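Local coordinates for protein phosphoethanolamine N-methyltransferase 1 (Haemonchus contortus, PDB 4KRG) that transfers a methyl group from S-adenosylmethionine to the amine of phosphoethanolamine, probably the first methylation on the nematode route to phosphocholine, at residues 15-20 and 85-90; 206-211 and 239-244. One frame throughout, in Å; residues are numbered along the deposited sequence.

Contact 1 of 2, residues 15-20 and 85-90; sequences SFKTFW and TDFIES. With SAH (S-adenosyl-L-homocysteine), chain D.
K17 and W20 of helix 9-21 pack on F87 and I88, just past strand 81-86, beside S-adenosylhomocysteine, whose adenine lies on F87 and whose ribose lies on W20. D86, the last residue of that strand, grips the ribose diol: OD2 accepts from O2' at 2.7 Å, while OD1 accepts from G67 N and from O3', the latter at a modelled length too short to be trusted. OD2 further takes the N-H of I88, an Asx turn that steadies the carboxylate. F87 follows, its ring sandwiched. Adenine covers one face; over the other, K17 CD makes a CH-pi contact 4.2 Å from the ring centroid. K17 suits this place because its long aliphatic part covers the ring while NZ reaches a salt bridge with D21. I88, at the N-cap position of helix 89-98, packs against both helix residues: its CD1 lies 3.5 Å from K17 CD, and its CG1 3.8 Å from W20 CB. Ribose C2' lies over one face of the W20 indole, toward its rim, and W20 CH2 is 3.5 Å from SAH SD. An acidic residue ending the second strand is a common ribose-binding feature of Rossmann-like methyltransferases, and here helix 9-21 closes over the cofactor by apolar contact.

Contact 2 of 2, residues 206-211 and 239-244; sequences GKMWKF and VPAVGD
K210 and V239 form an antiparallel hydrogen-bonded pair, and their two backbone bonds hold the end of strand 231-240 against strand 208-218. K210 N gives to V239 O at 2.9 Å, and V239 N returns a bond to K210 O at 3.0 Å, both almost straight. Their side chains share a face of the sheet, where K210 CG meets V239 CG2 at 3.7 Å, the branched valine covering the start of the lysine chain. The next pair, W209 with P240, is non-hydrogen-bonded, so the missing N-H of proline costs nothing in this pairing. A third bond, from A241 N to M208 O (3.2 Å), comes from well above the carbonyl plane, by 58°, a sign that the regular pairing is ending.

W209 turns CG anti to its carbonyl carbon (chi1 -58°), which brings its benzene edge to V239 O, 3.3 Å from CE3, and sets CZ3 3.9 Å from P240 CG. The small methyl of A241 fits between neighbours: its CB is 3.8 Å from K210 CG and, in the conformer described, near the selenomethionine M208.

Past A241 the chain reverses in a type II turn closed by D244 N to A241 O; G243 accepts the positive phi (81°) of its third position. D244 OD2 is salt-bridged to R200, and K210 NZ, 4.7 Å from D244 OD2, probably adds a longer-range attraction. D203 accepts from W209 NE1, and K238 makes a cation-pi contact with the indole.

Here strand 208-218 lies between strand 231-240 and strand 200-202, where W209 bonds through its backbone to Y201 and R200 touches K210 and A241, while M147 of helix 136-149 packs on W209 and F211.

Overall arrangement
From the N terminus, helix 9-21 brings 15-20 to contact 1, which closes when the chain, having passed through strand 60-64 and helix 70-78, leaves strand 81-86 at 85-90. It ties the N-terminal helix to the cofactor-binding side of the Rossmann-like methyltransferase core, at the C-terminal end of strand 81-86. Only later does contact 2 open, at 206-211; it closes at 239-244 after helix 220-226, joining two antiparallel strands, of which 231-240 also pairs with strand 154-161 of that core. The two loops follow in series, neither nested nor crossed. The centres of contact 1 and contact 2 lie about 35 Å apart, and the nearest atoms of contact 1 and contact 2 about 17 Å.

Contact 1 of 2, residues 15-20 and 85-90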
ATOM      1  N   SER A  15      28.566   0.311   0.665  1.00 31.18           N
ATOM      2  CA  SER A  15      28.209   1.684   0.311  1.00 30.32           C
ATOM      3  C   SER A  15      27.062   2.180   1.185  1.00 28.35           C
ATOM      4  O   SER A  15      26.954   3.371   1.471  1.00 30.62           O
ATOM      5  CB  SER A  15      27.842   1.803  -1.165  1.00 29.55           C
ATOM      6  OG  SER A  15      26.510   1.399  -1.392  1.00 27.86           O
ATOM      7  N   PHE A  16      26.206   1.257   1.611  1.00 29.22           N
ATOM      8  CA  PHE A  16      25.095   1.595   2.494  1.00 24.89           C
ATOM      9  C   PHE A  16      25.570   1.805   3.927  1.00 24.61           C
ATOM     10  O   PHE A  16      25.163   2.759   4.584  1.00 25.41           O
ATOM     11  CB  PHE A  16      23.996   0.533   2.425  1.00 24.97           C
ATOM     12  CG  PHE A  16      23.122   0.646   1.205  1.00 24.87           C
ATOM     13  CD1 PHE A  16      22.305   1.754   1.022  1.00 25.53           C
ATOM     14  CD2 PHE A  16      23.109  -0.354   0.244  1.00 25.66           C
ATOM     15  CE1 PHE A  16      21.498   1.866  -0.103  1.00 27.46           C
ATOM     16  CE2 PHE A  16      22.300  -0.251  -0.879  1.00 26.20           C
ATOM     17  CZ  PHE A  16      21.495   0.861  -1.052  1.00 27.15           C
ATOM     18  N   LYS A  17      26.438   0.919   4.405  1.00 25.36           N
ATOM     19  CA  LYS A  17      27.024   1.058   5.737  1.00 26.06           C
ATOM     20  C   LYS A  17      27.837   2.350   5.852  1.00 27.94           C
ATOM     21  O   LYS A  17      27.822   3.013   6.891  1.00 32.44           O
ATOM     22  CB  LYS A  17      27.875  -0.173   6.063  1.00 28.60           C
ATOM     23  CG  LYS A  17      28.778  -0.034   7.266  1.00 30.28           C
ATOM     24  CD  LYS A  17      27.986   0.156   8.534  1.00 29.39           C
ATOM     25  CE  LYS A  17      28.886   0.028   9.753  1.00 31.40           C
ATOM     26  NZ  LYS A  17      30.100   0.894   9.674  1.00 36.59           N
ATOM     27  N   THR A  18      28.519   2.714   4.768  1.00 29.09           N
ATOM     28  CA  THR A  18      29.267   3.968   4.692  1.00 29.38           C
ATOM     29  C   THR A  18      28.334   5.178   4.727  1.00 30.13           C
ATOM     30  O   THR A  18      28.617   6.174   5.394  1.00 30.54           O
ATOM     31  CB  THR A  18      30.095   4.051   3.402  1.00 32.44           C
ATOM     32  OG1 THR A  18      30.773   2.812   3.187  1.00 35.39           O
ATOM     33  CG2 THR A  18      31.116   5.169   3.495  1.00 34.82           C
ATOM     34  N   PHE A  19      27.230   5.097   3.992  1.00 30.46           N
ATOM     35  CA  PHE A  19      26.227   6.151   4.018  1.00 31.20           C
ATOM     36  C   PHE A  19      25.720   6.359   5.440  1.00 28.70           C
ATOM     37  O   PHE A  19      25.656   7.483   5.928  1.00 29.51           O
ATOM     38  CB  PHE A  19      25.059   5.821   3.092  1.00 31.92           C
ATOM     39  CG  PHE A  19      23.931   6.812   3.165  1.00 31.38           C
ATOM     40  CD1 PHE A  19      23.980   7.993   2.440  1.00 34.05           C
ATOM     41  CD2 PHE A  19      22.817   6.561   3.958  1.00 30.12           C
ATOM     42  CE1 PHE A  19      22.940   8.908   2.509  1.00 36.92           C
ATOM     43  CE2 PHE A  19      21.773   7.471   4.032  1.00 30.75           C
ATOM     44  CZ  PHE A  19      21.833   8.645   3.307  1.00 34.25           C
ATOM     45  N   TRP A  20      25.373   5.271   6.114  1.00 27.14           N
ATOM     46  CA  TRP A  20      24.827   5.397   7.455  1.00 25.40           C
ATOM     47  C   TRP A  20      25.884   5.755   8.491  1.00 28.15           C
ATOM     48  O   TRP A  20      25.565   6.334   9.527  1.00 28.15           O
ATOM     49  CB  TRP A  20      24.013   4.159   7.839  1.00 24.10           C
ATOM     50  CG  TRP A  20      22.634   4.247   7.284  1.00 22.39           C
ATOM     51  CD1 TRP A  20      22.119   3.548   6.234  1.00 20.55           C
ATOM     52  CD2 TRP A  20      21.615   5.135   7.726  1.00 21.79           C
ATOM     53  NE1 TRP A  20      20.820   3.932   6.009  1.00 21.18           N
ATOM     54  CE2 TRP A  20      20.479   4.914   6.912  1.00 23.21           C
ATOM     55  CE3 TRP A  20      21.524   6.101   8.733  1.00 22.26           C
ATOM     56  CZ2 TRP A  20      19.289   5.615   7.077  1.00 23.74           C
ATOM     57  CZ3 TRP A  20      20.347   6.797   8.899  1.00 23.49           C
ATOM     58  CH2 TRP A  20      19.245   6.553   8.074  1.00 22.87           C
ATOM     59  N   THR A  85      17.849  -5.041  16.122  1.00 16.57           N
ATOM     60  CA  THR A  85      19.127  -5.103  15.408  1.00 17.27           C
ATOM     61  C   THR A  85      19.357  -3.877  14.520  1.00 20.55           C
ATOM     62  O   THR A  85      18.410  -3.280  14.013  1.00 19.41           O
ATOM     63  CB  THR A  85      19.222  -6.355  14.513  1.00 20.04           C
ATOM     64  OG1 THR A  85      18.436  -6.163  13.330  1.00 24.11           O
ATOM     65  CG2 THR A  85      18.729  -7.589  15.244  1.00 21.77           C
ATOM     66  N   ASP A  86      20.624  -3.518  14.330  1.00 20.46           N
ATOM     67  CA  ASP A  86      21.011  -2.465  13.392  1.00 21.08           C
ATOM     68  C   ASP A  86      22.484  -2.648  13.070  1.00 21.05           C
ATOM     69  O   ASP A  86      23.236  -3.162  13.900  1.00 21.15           O
ATOM     70  CB  ASP A  86      20.770  -1.080  13.998  1.00 22.77           C
ATOM     71  CG  ASP A  86      20.620   0.006  12.945  1.00 26.02           C
ATOM     72  OD1 ASP A  86      19.477   0.248  12.501  1.00 27.09           O
ATOM     73  OD2 ASP A  86      21.641   0.616  12.554  1.00 26.94           O
ATOM     74  N   PHE A  87      22.912  -2.241  11.877  1.00 20.35           N
ATOM     75  CA  PHE A  87      24.326  -2.411  11.538  1.00 20.47           C
ATOM     76  C   PHE A  87      25.211  -1.219  11.925  1.00 19.59           C
ATOM     77  O   PHE A  87      26.429  -1.264  11.772  1.00 22.24           O
ATOM     78  CB  PHE A  87      24.538  -2.922  10.095  1.00 21.26           C
ATOM     79  CG  PHE A  87      24.263  -1.910   9.006  1.00 19.12           C
ATOM     80  CD1 PHE A  87      24.692  -2.164   7.716  1.00 18.67           C
ATOM     81  CD2 PHE A  87      23.583  -0.732   9.257  1.00 17.91           C
ATOM     82  CE1 PHE A  87      24.460  -1.265   6.705  1.00 20.16           C
ATOM     83  CE2 PHE A  87      23.351   0.176   8.244  1.00 17.75           C
ATOM     84  CZ  PHE A  87      23.785  -0.091   6.967  1.00 18.58           C
ATOM     85  N   ILE A  88      24.591  -0.171  12.461  1.00 17.95           N
ATOM     86  CA  ILE A  88      25.348   0.944  13.021  1.00 21.40           C
ATOM     87  C   ILE A  88      25.433   0.839  14.541  1.00 24.03           C
ATOM     88  O   ILE A  88      24.421   0.901  15.233  1.00 22.47           O
ATOM     89  CB  ILE A  88      24.751   2.303  12.639  1.00 20.06           C
ATOM     90  CG1 ILE A  88      24.777   2.496  11.120  1.00 20.67           C
ATOM     91  CG2 ILE A  88      25.521   3.412  13.321  1.00 20.48           C
ATOM     92  CD1 ILE A  88      26.153   2.435  10.526  1.00 19.98           C
ATOM     93  N   GLU A  89      26.656   0.693  15.042  1.00 27.00           N
ATOM     94  CA  GLU A  89      26.924   0.440  16.453  1.00 28.09           C
ATOM     95  C   GLU A  89      26.405   1.510  17.406  1.00 29.33           C
ATOM     96  O   GLU A  89      25.771   1.194  18.412  1.00 31.18           O
ATOM     97  CB  GLU A  89      28.423   0.257  16.657  1.00 31.66           C
ATOM     98  CG  GLU A  89      28.886   0.503  18.072  1.00 38.23           C
ATOM     99  CD  GLU A  89      30.387   0.381  18.208  1.00 44.12           C
ATOM    100  OE1 GLU A  89      30.999  -0.317  17.371  1.00 46.65           O
ATOM    101  OE2 GLU A  89      30.953   0.989  19.142  1.00 44.72           O
ATOM    102  N   SER A  90      26.666   2.778  17.098  1.00 27.74           N
ATOM    103  CA  SER A  90      26.250   3.855  17.990  0.65 26.90           C
ATOM    104  C   SER A  90      24.727   3.932  18.100  1.00 23.43           C
ATOM    105  O   SER A  90      24.194   4.315  19.136  1.00 24.46           O
ATOM    106  CB  SER A  90      26.831   5.200  17.546  0.65 27.59           C
ATOM    107  OG  SER A  90      25.916   5.916  16.745  0.65 27.17           O
TER
HETATM  108  N   SAH D 502      13.666   1.772  11.309  1.00 15.80           N
HETATM  109  CA  SAH D 502      14.098   2.909  12.138  1.00 17.99           C
HETATM  110  CB  SAH D 502      15.336   3.581  11.451  1.00 19.70           C
HETATM  111  CG  SAH D 502      15.089   4.002  10.004  1.00 16.76           C
HETATM  112  SD  SAH D 502      16.558   4.570   9.099  1.00 21.78           S
HETATM  113  C   SAH D 502      12.998   3.873  12.333  1.00 21.17           C
HETATM  114  O   SAH D 502      12.181   4.052  11.443  1.00 18.76           O
HETATM  115  OXT SAH D 502      13.094   4.687  13.226  1.00 23.31           O
HETATM  116  C5' SAH D 502      17.438   3.060   8.622  1.00 20.42           C
HETATM  117  C4' SAH D 502      17.975   2.211   9.639  1.00 20.70           C
HETATM  118  O4' SAH D 502      18.211   0.887   9.089  1.00 19.38           O
HETATM  119  C3' SAH D 502      19.281   2.702  10.121  1.00 22.02           C
HETATM  120  O3' SAH D 502      19.380   2.477  11.509  1.00 20.99           O
HETATM  121  C2' SAH D 502      20.256   1.875   9.424  1.00 22.73           C
HETATM  122  O2' SAH D 502      21.442   1.766  10.159  1.00 21.89           O
HETATM  123  C1' SAH D 502      19.552   0.575   9.312  1.00 20.21           C
HETATM  124  N9  SAH D 502      20.076  -0.308   8.212  1.00 19.49           N
HETATM  125  C8  SAH D 502      20.114  -0.043   6.900  1.00 18.29           C
HETATM  126  N7  SAH D 502      20.517  -1.154   6.281  1.00 16.46           N
HETATM  127  C5  SAH D 502      20.729  -2.117   7.180  1.00 18.92           C
HETATM  128  C6  SAH D 502      21.155  -3.454   7.094  1.00 20.31           C
HETATM  129  N6  SAH D 502      21.459  -4.034   5.885  1.00 17.29           N
HETATM  130  N1  SAH D 502      21.256  -4.159   8.235  1.00 20.67           N
HETATM  131  C2  SAH D 502      20.968  -3.628   9.418  1.00 18.03           C
HETATM  132  N3  SAH D 502      20.560  -2.352   9.529  1.00 19.97           N
HETATM  133  C4  SAH D 502      20.431  -1.581   8.434  1.00 20.79           C

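Contact 2 of 2, residues 206-211 and 239-244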
ATOM      1  N   GLY A 206       8.795 -29.422   4.187  1.00 32.64           N
ATOM      2  CA  GLY A 206       8.233 -29.599   2.862  1.00 34.70           C
ATOM      3  C   GLY A 206       6.866 -28.963   2.666  1.00 36.55           C
ATOM      4  O   GLY A 206       6.145 -29.310   1.731  1.00 38.81           O
ATOM      5  N   LYS A 207       6.501 -28.034   3.543  1.00 35.32           N
ATOM      6  CA  LYS A 207       5.218 -27.350   3.422  1.00 34.86           C
ATOM      7  C   LYS A 207       5.367 -26.039   2.663  1.00 31.28           C
ATOM      8  O   LYS A 207       6.368 -25.339   2.824  1.00 31.92           O
ATOM      9  CB  LYS A 207       4.596 -27.124   4.799  1.00 34.97           C
ATOM     10  CG  LYS A 207       4.020 -28.387   5.416  1.00 38.91           C
ATOM     11  CD  LYS A 207       3.434 -28.119   6.788  1.00 40.53           C
ATOM     12  CE  LYS A 207       2.680 -29.330   7.316  1.00 45.17           C
ATOM     13  NZ  LYS A 207       2.103 -29.062   8.664  1.00 46.25           N
HETATM   14  N   MSE A 208       4.371 -25.711   1.844  0.78 30.65           N
HETATM   15  CA  MSE A 208       4.423 -24.509   1.020  0.78 29.35           C
HETATM   16  C   MSE A 208       3.749 -23.329   1.711  0.78 28.39           C
HETATM   17  O   MSE A 208       2.749 -23.492   2.407  0.78 29.15           O
HETATM   18  CB  MSE A 208       3.753 -24.751  -0.336  0.78 31.00           C
HETATM   19  CG  MSE A 208       4.132 -23.740  -1.413  0.78 26.99           C
HETATM   20 SE   MSE A 208       6.017 -23.866  -1.902  0.78 41.70          SE
HETATM   21  CE  MSE A 208       6.060 -25.787  -2.095  0.78 42.13           C
ATOM     22  N   TRP A 209       4.298 -22.137   1.508  1.00 26.05           N
ATOM     23  CA  TRP A 209       3.730 -20.936   2.093  1.00 22.82           C
ATOM     24  C   TRP A 209       3.650 -19.803   1.089  1.00 23.39           C
ATOM     25  O   TRP A 209       4.401 -19.765   0.119  1.00 26.75           O
ATOM     26  CB  TRP A 209       4.544 -20.508   3.308  1.00 22.10           C
ATOM     27  CG  TRP A 209       4.596 -21.579   4.339  1.00 26.01           C
ATOM     28  CD1 TRP A 209       5.555 -22.535   4.481  1.00 27.82           C
ATOM     29  CD2 TRP A 209       3.624 -21.814   5.350  1.00 27.50           C
ATOM     30  NE1 TRP A 209       5.244 -23.355   5.537  1.00 29.74           N
ATOM     31  CE2 TRP A 209       4.064 -22.935   6.095  1.00 29.09           C
ATOM     32  CE3 TRP A 209       2.432 -21.195   5.725  1.00 28.08           C
ATOM     33  CZ2 TRP A 209       3.346 -23.438   7.175  1.00 31.05           C
ATOM     34  CZ3 TRP A 209       1.722 -21.691   6.792  1.00 29.64           C
ATOM     35  CH2 TRP A 209       2.180 -22.804   7.507  1.00 31.24           C
ATOM     36  N   LYS A 210       2.716 -18.891   1.323  1.00 23.65           N
ATOM     37  CA  LYS A 210       2.638 -17.663   0.555  1.00 22.09           C
ATOM     38  C   LYS A 210       2.328 -16.521   1.498  1.00 21.71           C
ATOM     39  O   LYS A 210       1.986 -16.735   2.662  1.00 21.39           O
ATOM     40  CB  LYS A 210       1.575 -17.752  -0.540  1.00 22.57           C
ATOM     41  CG  LYS A 210       0.153 -17.918  -0.044  1.00 22.78           C
ATOM     42  CD  LYS A 210      -0.784 -18.084  -1.232  1.00 26.17           C
ATOM     43  CE  LYS A 210      -2.179 -18.472  -0.789  1.00 25.09           C
ATOM     44  NZ  LYS A 210      -3.074 -18.640  -1.961  1.00 26.64           N
ATOM     45  N   PHE A 211       2.462 -15.307   0.988  1.00 21.24           N
ATOM     46  CA  PHE A 211       2.157 -14.114   1.746  1.00 20.92           C
ATOM     47  C   PHE A 211       0.770 -13.621   1.371  1.00 22.92           C
ATOM     48  O   PHE A 211       0.428 -13.571   0.191  1.00 24.75           O
ATOM     49  CB  PHE A 211       3.197 -13.045   1.430  1.00 20.48           C
ATOM     50  CG  PHE A 211       4.460 -13.162   2.245  1.00 20.05           C
ATOM     51  CD1 PHE A 211       4.405 -13.442   3.602  1.00 22.02           C
ATOM     52  CD2 PHE A 211       5.698 -12.990   1.653  1.00 19.84           C
ATOM     53  CE1 PHE A 211       5.562 -13.541   4.355  1.00 22.90           C
ATOM     54  CE2 PHE A 211       6.858 -13.085   2.397  1.00 19.92           C
ATOM     55  CZ  PHE A 211       6.793 -13.363   3.747  1.00 21.87           C
ATOM     56  N   VAL A 239       0.708 -17.571   5.197  1.00 19.29           N
ATOM     57  CA  VAL A 239      -0.425 -18.484   5.112  1.00 22.12           C
ATOM     58  C   VAL A 239      -0.101 -19.651   4.180  1.00 22.49           C
ATOM     59  O   VAL A 239       0.784 -19.547   3.338  1.00 23.97           O
ATOM     60  CB  VAL A 239      -1.692 -17.753   4.608  1.00 22.66           C
ATOM     61  CG1 VAL A 239      -2.090 -16.639   5.564  1.00 22.01           C
ATOM     62  CG2 VAL A 239      -1.453 -17.202   3.221  1.00 23.32           C
ATOM     63  N   PRO A 240      -0.817 -20.773   4.332  1.00 24.85           N
ATOM     64  CA  PRO A 240      -0.489 -21.942   3.511  1.00 28.75           C
ATOM     65  C   PRO A 240      -0.779 -21.723   2.025  1.00 29.19           C
ATOM     66  O   PRO A 240      -1.756 -21.063   1.682  1.00 29.30           O
ATOM     67  CB  PRO A 240      -1.418 -23.025   4.063  1.00 30.01           C
ATOM     68  CG  PRO A 240      -1.790 -22.550   5.445  1.00 30.28           C
ATOM     69  CD  PRO A 240      -1.866 -21.071   5.323  1.00 25.72           C
ATOM     70  N   ALA A 241       0.073 -22.265   1.162  1.00 29.53           N
ATOM     71  CA  ALA A 241      -0.172 -22.259  -0.273  1.00 29.88           C
ATOM     72  C   ALA A 241      -0.214 -23.697  -0.782  1.00 37.77           C
ATOM     73  O   ALA A 241       0.713 -24.147  -1.457  1.00 39.51           O
ATOM     74  CB  ALA A 241       0.905 -21.483  -0.991  1.00 26.68           C
ATOM     75  N   VAL A 242      -1.291 -24.410  -0.456  1.00 40.62           N
ATOM     76  CA  VAL A 242      -1.434 -25.823  -0.819  1.00 44.91           C
ATOM     77  C   VAL A 242      -1.365 -26.034  -2.333  1.00 44.43           C
ATOM     78  O   VAL A 242      -2.076 -25.378  -3.092  1.00 44.94           O
ATOM     79  CB  VAL A 242      -2.763 -26.414  -0.292  1.00 47.72           C
ATOM     80  CG1 VAL A 242      -2.919 -27.863  -0.730  1.00 49.51           C
ATOM     81  CG2 VAL A 242      -2.839 -26.306   1.227  1.00 48.37           C
ATOM     82  N   GLY A 243      -0.499 -26.946  -2.765  1.00 43.66           N
ATOM     83  CA  GLY A 243      -0.426 -27.313  -4.165  1.00 41.40           C
ATOM     84  C   GLY A 243       0.373 -26.369  -5.042  1.00 42.05           C
ATOM     85  O   GLY A 243       0.542 -26.627  -6.232  1.00 47.34           O
ATOM     86  N   ASP A 244       0.866 -25.275  -4.472  1.00 38.34           N
ATOM     87  CA  ASP A 244       1.642 -24.321  -5.251  1.00 35.78           C
ATOM     88  C   ASP A 244       3.070 -24.820  -5.432  1.00 38.72           C
ATOM     89  O   ASP A 244       3.480 -25.778  -4.776  1.00 39.74           O
ATOM     90  CB  ASP A 244       1.623 -22.948  -4.582  1.00 35.08           C
ATOM     91  CG  ASP A 244       0.261 -22.280  -4.660  1.00 35.20           C
ATOM     92  OD1 ASP A 244      -0.723 -22.964  -5.018  1.00 39.24           O
ATOM     93  OD2 ASP A 244       0.172 -21.071  -4.357  1.00 31.67           O
TER